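Local coordinates for thiosulfate sulfurtransferase YnjE (Escherichia coli, PDB 2WLR), which catalyses the transfer of sulfur from thiosulfate to cyanide, giving thiocyanate and sulfite, through a cysteine persulfide intermediate, at residues A[287-292]-A[353-358]; A[47-52]-A[69-74]; A[176-181]-A[367-372]. All blocks are in the same frame, centred on the assembly; numbering follows the deposited sequence.

Interaction 1 (A[287-292]-A[353-358]); sequences DASLVS and WNIKPE
The flat group in this contact is the peptide joining Asn-354 to Ile-355. Ser-289 OG approaches Asn-354 O from off the peptide plane, 3.3 Å away. Both polar atoms have other partners. Ser-289 OG is hydrogen-bonded to Gln-359 OE1 and Arg-319 NH1, and Asn-354 O accepts from Gln-359 NE2. Gln-359 thus bonds both groups through its side-chain amide. Ser-289 OG also lies 3.9 Å from Ile-355 CA.

The rest is apolar. Val-291 and Ile-355 meet end to end through their methyls. Ile-355 CD1 lies against both methyls of the valine, 3.7 Å from Val-291 CG1 and 3.8 Å from Val-291 CG2. CG1 of the isoleucine sits beside its own backbone N (chi1 -59°), and the extended second torsion carries CD1 onto the valine.

Asn-354 has a positive phi and is the C-prime residue of a Schellman motif that ends helix 343-351. The chain then runs on to strand 360-363, a parallel neighbour of strand 288-292. The contact thus packs a helix-to-strand return against the central parallel sheet of the third rhodanese domain.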
loop_
_atom_site.group_PDB
_atom_site.type_symbol
_atom_site.label_atom_id
_atom_site.label_comp_id
_atom_site.label_asym_id
_atom_site.label_seq_id
_atom_site.Cartn_x
_atom_site.Cartn_y
_atom_site.Cartn_z
ATOM N N ASP A 287 -16.702 12.293 12.652
ATOM C CA ASP A 287 -16.822 10.845 12.556
ATOM C C ASP A 287 -16.710 10.307 11.114
ATOM O O ASP A 287 -16.971 9.116 10.863
ATOM C CB ASP A 287 -18.125 10.349 13.228
ATOM C CG ASP A 287 -19.382 10.799 12.503
ATOM O OD1 ASP A 287 -19.345 11.828 11.818
ATOM O OD2 ASP A 287 -20.428 10.122 12.633
ATOM N N ALA A 288 -16.307 11.179 10.195
ATOM C CA ALA A 288 -16.101 10.799 8.806
ATOM C C ALA A 288 -15.116 11.746 8.163
ATOM O O ALA A 288 -15.008 12.911 8.550
ATOM C CB ALA A 288 -17.446 10.809 8.033
ATOM N N SER A 289 -14.384 11.237 7.168
ATOM C CA SER A 289 -13.475 12.037 6.361
ATOM C C SER A 289 -13.595 11.665 4.908
ATOM O O SER A 289 -13.632 10.473 4.591
ATOM C CB SER A 289 -12.029 11.785 6.781
ATOM O OG SER A 289 -11.738 12.381 8.044
ATOM N N LEU A 290 -13.650 12.671 4.034
ATOM C CA LEU A 290 -13.468 12.515 2.600
ATOM C C LEU A 290 -12.048 12.989 2.351
ATOM O O LEU A 290 -11.670 14.129 2.646
ATOM C CB LEU A 290 -14.495 13.324 1.791
ATOM C CG LEU A 290 -14.496 13.101 0.291
ATOM C CD1 LEU A 290 -14.694 11.628 -0.098
ATOM C CD2 LEU A 290 -15.557 14.002 -0.348
ATOM N N VAL A 291 -11.234 12.094 1.813
ATOM C CA VAL A 291 -9.780 12.257 1.817
ATOM C C VAL A 291 -9.220 12.361 0.413
ATOM O O VAL A 291 -9.331 11.430 -0.409
ATOM C CB VAL A 291 -9.095 11.090 2.546
ATOM C CG1 VAL A 291 -7.610 11.245 2.521
ATOM C CG2 VAL A 291 -9.584 10.969 3.979
ATOM N N SER A 292 -8.553 13.470 0.104
ATOM C CA SER A 292 -7.926 13.707 -1.150
ATOM C C SER A 292 -6.541 13.083 -1.191
ATOM O O SER A 292 -5.621 13.479 -0.444
ATOM C CB SER A 292 -7.764 15.215 -1.378
ATOM O OG SER A 292 -7.080 15.453 -2.574
ATOM N N TRP A 353 -4.036 15.380 9.697
ATOM C CA TRP A 353 -5.137 16.009 8.951
ATOM C C TRP A 353 -6.533 15.565 9.436
ATOM O O TRP A 353 -7.523 15.702 8.715
ATOM C CB TRP A 353 -4.944 15.755 7.456
ATOM C CG TRP A 353 -4.137 16.766 6.816
ATOM C CD1 TRP A 353 -2.773 16.793 6.705
ATOM C CD2 TRP A 353 -4.617 17.945 6.171
ATOM N NE1 TRP A 353 -2.385 17.904 6.007
ATOM C CE2 TRP A 353 -3.489 18.645 5.683
ATOM C CE3 TRP A 353 -5.887 18.483 5.961
ATOM C CZ2 TRP A 353 -3.608 19.850 4.977
ATOM C CZ3 TRP A 353 -5.995 19.689 5.258
ATOM C CH2 TRP A 353 -4.861 20.350 4.785
ATOM N N ASN A 354 -6.608 15.059 10.658
ATOM C CA ASN A 354 -7.859 14.618 11.261
ATOM C C ASN A 354 -8.543 13.462 10.521
ATOM O O ASN A 354 -9.775 13.342 10.485
ATOM C CB ASN A 354 -8.821 15.817 11.433
ATOM C CG ASN A 354 -9.880 15.558 12.478
ATOM O OD1 ASN A 354 -9.687 14.774 13.394
ATOM N ND2 ASN A 354 -11.043 16.215 12.322
ATOM N N ILE A 355 -7.716 12.574 9.985
ATOM C CA ILE A 355 -8.170 11.328 9.364
ATOM C C ILE A 355 -7.788 10.163 10.291
ATOM O O ILE A 355 -6.620 9.967 10.588
ATOM C CB ILE A 355 -7.505 11.146 8.020
ATOM C CG1 ILE A 355 -7.808 12.312 7.070
ATOM C CG2 ILE A 355 -7.890 9.786 7.378
ATOM C CD1 ILE A 355 -6.776 12.502 5.943
ATOM N N LYS A 356 -8.778 9.426 10.768
ATOM C CA LYS A 356 -8.605 8.543 11.903
ATOM C C LYS A 356 -9.386 7.248 11.688
ATOM O O LYS A 356 -10.417 7.271 11.026
ATOM C CB LYS A 356 -9.095 9.265 13.168
ATOM C CG LYS A 356 -8.362 10.555 13.484
ATOM C CD LYS A 356 -8.919 11.283 14.699
ATOM C CE LYS A 356 -8.054 12.506 14.996
ATOM N NZ LYS A 356 -8.603 13.308 16.138
ATOM N N PRO A 357 -8.884 6.114 12.216
ATOM C CA PRO A 357 -9.434 4.816 11.865
ATOM C C PRO A 357 -10.880 4.590 12.319
ATOM O O PRO A 357 -11.591 3.781 11.751
ATOM C CB PRO A 357 -8.497 3.819 12.565
ATOM C CG PRO A 357 -7.701 4.592 13.518
ATOM C CD PRO A 357 -7.697 6.008 13.085
ATOM N N GLU A 358 -11.304 5.292 13.357
ATOM C CA GLU A 358 -12.668 5.108 13.875
ATOM C C GLU A 358 -13.717 5.818 13.006
ATOM O O GLU A 358 -14.925 5.628 13.192
ATOM C CB GLU A 358 -12.759 5.573 15.341
ATOM C CG GLU A 358 -12.472 7.055 15.574
ATOM C CD GLU A 358 -11.010 7.371 15.948
ATOM O OE1 GLU A 358 -10.077 6.652 15.507
ATOM O OE2 GLU A 358 -10.801 8.356 16.705
#

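Interaction 2 (A[47-52]-A[69-74]); sequences AALNLS and KQHNLK
Leu-49 meets His-71 and Leu-73 in the first rhodanese domain, in a beta-alpha-beta crossover. Strand 49-50 opens it, helix 61-70 follows, and the chain goes on to strand 79-82 of the same parallel sheet. His-71 is the first residue to leave that helix.

The apolar contacts centre on one methyl. Leu-49 and Leu-73 approach tip to tip, with Leu-49 CD1 3.7 Å from Leu-73 CD1. The same Leu-49 CD1 also lies 4.0 Å from Leu-73 CG. It reaches the stem of the histidine too, 3.7 Å from His-71 CB. With chi2 at 180°, Leu-49 CD1 continues the chain away from CA to these partners, while CD2 branches off toward the imidazole. Trp-67 of helix 61-70 touches both leucines and completes this small cluster.

Hydrogen bonds to strand 21-24 flank the contact: the backbone of Leu-49 pairs with Ala-22 and Asp-24, and Asn-72 O accepts from the side-chain NZ of Lys-21. In the turn, Asn-72 N donates to Lys-69 O at 3.2 Å.

The imidazole contact is of another kind. The Leu-49 and His-71 side chains run antiparallel alongside one another. The imidazole also meets the ring of Trp-67, planes about 40° apart. The second methyl of the leucine, Leu-49 CD2, comes obliquely to the histidine ring and ends 3.7 Å from His-71 ND1.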
loop_
_atom_site.group_PDB
_atom_site.type_symbol
_atom_site.label_atom_id
_atom_site.label_comp_id
_atom_site.label_asym_id
_atom_site.label_seq_id
_atom_site.Cartn_x
_atom_site.Cartn_y
_atom_site.Cartn_z
ATOM N N ALA A 47 6.474 -0.722 19.040
ATOM C CA ALA A 47 6.873 0.629 18.693
ATOM C C ALA A 47 8.131 0.697 17.824
ATOM O O ALA A 47 8.646 1.787 17.582
ATOM C CB ALA A 47 7.008 1.509 19.960
ATOM N N ALA A 48 8.588 -0.451 17.295
ATOM C CA ALA A 48 9.815 -0.457 16.496
ATOM C C ALA A 48 9.605 0.330 15.218
ATOM O O ALA A 48 8.524 0.366 14.642
ATOM C CB ALA A 48 10.219 -1.859 16.080
ATOM N N LEU A 49 10.706 0.927 14.798
ATOM C CA LEU A 49 10.819 1.543 13.481
ATOM C C LEU A 49 11.342 0.483 12.507
ATOM O O LEU A 49 11.993 -0.484 12.924
ATOM C CB LEU A 49 11.777 2.765 13.518
ATOM C CG LEU A 49 11.444 3.810 14.593
ATOM C CD1 LEU A 49 12.452 4.949 14.531
ATOM C CD2 LEU A 49 10.000 4.319 14.472
ATOM N N ASN A 50 11.106 0.689 11.218
ATOM C CA ASN A 50 11.652 -0.176 10.170
ATOM C C ASN A 50 12.644 0.663 9.374
ATOM O O ASN A 50 12.274 1.672 8.722
ATOM C CB ASN A 50 10.541 -0.661 9.259
ATOM C CG ASN A 50 10.964 -1.806 8.298
ATOM O OD1 ASN A 50 11.976 -2.545 8.540
ATOM N ND2 ASN A 50 10.217 -1.953 7.260
ATOM N N LEU A 51 13.879 0.206 9.372
ATOM C CA LEU A 51 14.911 0.807 8.531
ATOM C C LEU A 51 15.649 -0.345 7.903
ATOM O O LEU A 51 16.622 -0.860 8.468
ATOM C CB LEU A 51 15.852 1.709 9.330
ATOM C CG LEU A 51 16.875 2.514 8.519
ATOM C CD1 LEU A 51 16.229 3.414 7.467
ATOM C CD2 LEU A 51 17.779 3.353 9.437
ATOM N N SER A 52 15.150 -0.801 6.775
ATOM C CA SER A 52 15.713 -1.975 6.122
ATOM C C SER A 52 17.102 -1.688 5.590
ATOM O O SER A 52 17.284 -0.707 4.848
ATOM C CB SER A 52 14.811 -2.437 5.020
ATOM O OG SER A 52 15.304 -3.620 4.461
ATOM N N LYS A 69 14.583 12.532 11.669
ATOM C CA LYS A 69 13.754 13.636 12.194
ATOM C C LYS A 69 12.267 13.303 12.245
ATOM O O LYS A 69 11.562 13.664 13.214
ATOM C CB LYS A 69 13.932 14.854 11.294
ATOM C CG LYS A 69 15.136 15.652 11.619
ATOM C CD LYS A 69 14.748 16.964 12.257
ATOM C CE LYS A 69 14.245 17.927 11.201
ATOM N NZ LYS A 69 13.433 19.035 11.768
ATOM N N GLN A 70 11.782 12.687 11.186
ATOM C CA GLN A 70 10.355 12.338 11.053
ATOM C C GLN A 70 9.932 11.338 12.138
ATOM O O GLN A 70 8.756 11.292 12.495
ATOM C CB GLN A 70 10.054 11.762 9.671
ATOM C CG GLN A 70 9.937 12.787 8.558
ATOM C CD GLN A 70 10.215 12.236 7.186
ATOM O OE1 GLN A 70 10.188 11.013 6.963
ATOM N NE2 GLN A 70 10.479 13.144 6.233
ATOM N N HIS A 71 10.880 10.545 12.640
ATOM C CA HIS A 71 10.598 9.521 13.652
ATOM C C HIS A 71 11.034 9.916 15.058
ATOM O O HIS A 71 11.067 9.084 15.944
ATOM C CB HIS A 71 11.234 8.191 13.241
ATOM C CG HIS A 71 10.710 7.661 11.946
ATOM N ND1 HIS A 71 9.595 6.857 11.857
ATOM C CD2 HIS A 71 11.122 7.865 10.678
ATOM C CE1 HIS A 71 9.369 6.578 10.585
ATOM N NE2 HIS A 71 10.270 7.188 9.850
ATOM N N ASN A 72 11.384 11.186 15.255
ATOM C CA ASN A 72 11.662 11.690 16.614
ATOM C C ASN A 72 12.761 10.896 17.346
ATOM O O ASN A 72 12.691 10.617 18.563
ATOM C CB ASN A 72 10.367 11.716 17.436
ATOM C CG ASN A 72 9.229 12.440 16.716
ATOM O OD1 ASN A 72 9.362 13.601 16.318
ATOM N ND2 ASN A 72 8.098 11.754 16.555
ATOM N N LEU A 73 13.821 10.586 16.615
ATOM C CA LEU A 73 14.969 9.946 17.218
ATOM C C LEU A 73 15.893 11.009 17.793
ATOM O O LEU A 73 16.503 11.778 17.054
ATOM C CB LEU A 73 15.699 9.104 16.174
ATOM C CG LEU A 73 14.964 7.798 15.866
ATOM C CD1 LEU A 73 15.360 7.269 14.505
ATOM C CD2 LEU A 73 15.264 6.761 16.949
ATOM N N LYS A 74 15.987 11.061 19.115
ATOM C CA LYS A 74 16.835 12.082 19.716
ATOM C C LYS A 74 18.297 11.661 19.620
ATOM O O LYS A 74 18.610 10.486 19.816
ATOM C CB LYS A 74 16.414 12.340 21.157
ATOM C CG LYS A 74 15.007 12.911 21.249
ATOM C CD LYS A 74 14.003 11.889 21.757
ATOM C CE LYS A 74 14.003 11.832 23.280
ATOM N NZ LYS A 74 15.214 11.154 23.873
#

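Interaction 3 (A[176-181]-A[367-372]); sequences EVESEP and TGWRAS
Glu-178 reaches Trp-369 because its CG lies between its backbone N and carbonyl carbon (chi1 63°) and the chain beyond is extended. This holds the carboxylate well out from the backbone. In Trp-369, CG sits beside the backbone N, and the end of the indole comes nearer to the glutamate than its CB does. The two side chains cross at about a right angle.

The main bond runs from Trp-369 NE1 to Glu-178 OE2. It is 2.9 Å long, with an N-H...O angle of 162°. OE2 lies almost in the indole plane and is met on its syn side. The N-H comes somewhat out of the carboxylate plane, and the carboxylate and indole planes are 26° apart. A second, weak bond goes from Trp-369 NE1 to Glu-178 OE1 at 3.4 Å. The carboxylate thus sits at the edge of the ring, and OE2 is also 3.7 Å from Trp-369 CE2.

This contact joins the second and third rhodanese domains. Segment 367-372 belongs to the active-site loop and the helix after it, as expected for a rhodanese fold. The catalytic cysteine at 365 is present as 3-sulfinoalanine. Its oxygens accept from Ala-371 N and from Arg-370 NE, and Arg-370 is a substrate-binding residue by similarity.

OE1 of Glu-178 has further partners. Arg-218 makes a salt bridge to it, which probably favours the charged carboxylate. A water is hydrogen-bonded to Glu-178 OE1 at 2.7 Å and to Thr-367 OG1 at 2.7 Å, so it links the glutamate to the loop. The indole of Trp-369 also meets Tyr-214 edge-to-face. Gly-368 is the N-cap of helix 369-380, and its O accepts from Ser-372 OG at 2.7 Å.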
loop_
_atom_site.group_PDB
_atom_site.type_symbol
_atom_site.label_atom_id
_atom_site.label_comp_id
_atom_site.label_asym_id
_atom_site.label_seq_id
_atom_site.Cartn_x
_atom_site.Cartn_y
_atom_site.Cartn_z
ATOM N N GLU A 176 -10.594 -2.620 -19.005
ATOM C CA GLU A 176 -11.609 -3.663 -18.769
ATOM C C GLU A 176 -12.438 -3.399 -17.519
ATOM O O GLU A 176 -13.472 -4.034 -17.327
ATOM C CB GLU A 176 -10.983 -5.052 -18.625
ATOM C CG GLU A 176 -10.219 -5.530 -19.826
ATOM C CD GLU A 176 -9.558 -6.874 -19.586
ATOM O OE1 GLU A 176 -10.297 -7.833 -19.270
ATOM O OE2 GLU A 176 -8.316 -6.981 -19.684
ATOM N N VAL A 177 -11.988 -2.515 -16.627
ATOM C CA VAL A 177 -12.725 -2.304 -15.382
ATOM C C VAL A 177 -13.280 -0.893 -15.179
ATOM O O VAL A 177 -14.023 -0.682 -14.231
ATOM C CB VAL A 177 -11.885 -2.683 -14.143
ATOM C CG1 VAL A 177 -11.245 -4.058 -14.363
ATOM C CG2 VAL A 177 -10.808 -1.617 -13.849
ATOM N N GLU A 178 -12.908 0.043 -16.064
ATOM C CA GLU A 178 -13.325 1.433 -15.987
ATOM C C GLU A 178 -13.430 1.960 -17.412
ATOM O O GLU A 178 -12.796 1.423 -18.334
ATOM C CB GLU A 178 -12.354 2.264 -15.139
ATOM C CG GLU A 178 -10.969 2.331 -15.736
ATOM C CD GLU A 178 -9.983 3.112 -14.924
ATOM O OE1 GLU A 178 -10.326 3.533 -13.799
ATOM O OE2 GLU A 178 -8.856 3.345 -15.424
ATOM N N SER A 179 -14.194 3.028 -17.585
ATOM C CA SER A 179 -14.379 3.585 -18.922
ATOM C C SER A 179 -14.789 5.038 -18.891
ATOM O O SER A 179 -15.119 5.589 -17.859
ATOM C CB SER A 179 -15.461 2.788 -19.657
ATOM O OG SER A 179 -16.723 3.066 -19.099
ATOM N N GLU A 180 -14.809 5.622 -20.087
ATOM C CA GLU A 180 -15.450 6.896 -20.361
ATOM C C GLU A 180 -16.926 6.798 -19.988
ATOM O O GLU A 180 -17.495 5.692 -19.971
ATOM C CB GLU A 180 -15.341 7.207 -21.859
ATOM C CG GLU A 180 -13.946 7.412 -22.375
ATOM C CD GLU A 180 -13.412 8.788 -22.108
ATOM O OE1 GLU A 180 -13.994 9.525 -21.278
ATOM O OE2 GLU A 180 -12.372 9.138 -22.735
ATOM N N PRO A 181 -17.557 7.942 -19.697
ATOM C CA PRO A 181 -17.074 9.313 -19.778
ATOM C C PRO A 181 -16.413 9.891 -18.522
ATOM O O PRO A 181 -15.792 10.949 -18.596
ATOM C CB PRO A 181 -18.363 10.090 -20.044
ATOM C CG PRO A 181 -19.333 9.377 -19.263
ATOM C CD PRO A 181 -19.009 7.912 -19.476
ATOM N N THR A 367 -9.529 10.457 -10.643
ATOM C CA THR A 367 -10.454 9.465 -11.182
ATOM C C THR A 367 -10.511 8.128 -10.433
ATOM O O THR A 367 -11.345 7.287 -10.759
ATOM C CB THR A 367 -10.201 9.159 -12.682
ATOM O OG1 THR A 367 -8.986 8.413 -12.838
ATOM C CG2 THR A 367 -10.170 10.454 -13.556
ATOM N N GLY A 368 -9.615 7.894 -9.470
ATOM C CA GLY A 368 -9.783 6.741 -8.548
ATOM C C GLY A 368 -8.543 5.870 -8.338
ATOM O O GLY A 368 -8.540 5.070 -7.399
ATOM N N TRP A 369 -7.496 5.985 -9.169
ATOM C CA TRP A 369 -6.342 5.056 -9.067
ATOM C C TRP A 369 -5.527 5.232 -7.769
ATOM O O TRP A 369 -5.288 4.275 -7.043
ATOM C CB TRP A 369 -5.379 5.191 -10.232
ATOM C CG TRP A 369 -5.807 4.599 -11.528
ATOM C CD1 TRP A 369 -7.076 4.517 -12.047
ATOM C CD2 TRP A 369 -4.929 4.046 -12.493
ATOM N NE1 TRP A 369 -7.017 3.941 -13.283
ATOM C CE2 TRP A 369 -5.713 3.644 -13.581
ATOM C CE3 TRP A 369 -3.544 3.868 -12.557
ATOM C CZ2 TRP A 369 -5.157 3.053 -14.714
ATOM C CZ3 TRP A 369 -2.997 3.269 -13.685
ATOM C CH2 TRP A 369 -3.798 2.875 -14.738
ATOM N N ARG A 370 -5.099 6.455 -7.464
ATOM C CA ARG A 370 -4.291 6.668 -6.251
ATOM C C ARG A 370 -5.125 6.346 -4.992
ATOM O O ARG A 370 -4.617 5.763 -4.041
ATOM C CB ARG A 370 -3.773 8.101 -6.207
ATOM C CG ARG A 370 -2.767 8.425 -7.280
ATOM C CD ARG A 370 -2.420 9.906 -7.288
ATOM N NE ARG A 370 -3.491 10.669 -7.918
ATOM C CZ ARG A 370 -3.476 11.991 -8.046
ATOM N NH1 ARG A 370 -2.480 12.705 -7.522
ATOM N NH2 ARG A 370 -4.469 12.603 -8.678
ATOM N N ALA A 371 -6.396 6.724 -4.989
ATOM C CA ALA A 371 -7.322 6.401 -3.915
ATOM C C ALA A 371 -7.436 4.905 -3.690
ATOM O O ALA A 371 -7.630 4.455 -2.552
ATOM C CB ALA A 371 -8.702 6.994 -4.227
ATOM N N SER A 372 -7.307 4.125 -4.763
ATOM C CA SER A 372 -7.388 2.684 -4.608
ATOM C C SER A 372 -6.181 2.114 -3.917
ATOM O O SER A 372 -6.312 1.168 -3.136
ATOM C CB SER A 372 -7.557 2.025 -5.959
ATOM O OG SER A 372 -8.734 2.504 -6.607
HETATM O O HOH W 1 -9.890 5.920 -12.669
#

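Overall arrangement
Interaction 2 comes first along the chain and closes within the first rhodanese domain. Interaction 3 opens in the second domain at 176-181 and ends in the third at 367-372. In sequence, interaction 1 lies between those two segments, inside the third domain. Centres of interactions 1 and 3 are 22 Å apart, and their nearest atoms are about 6 Å apart. Interaction 2 is 24 Å from interaction 1 and 35 Å from interaction 3 between centres. Strand 360-363 links interactions 1 and 3: the 353-358 loop leads into it and the active-site loop leaves it. Interactions 1 and 2 each lie within one domain, whereas interaction 3 joins two beside the active site.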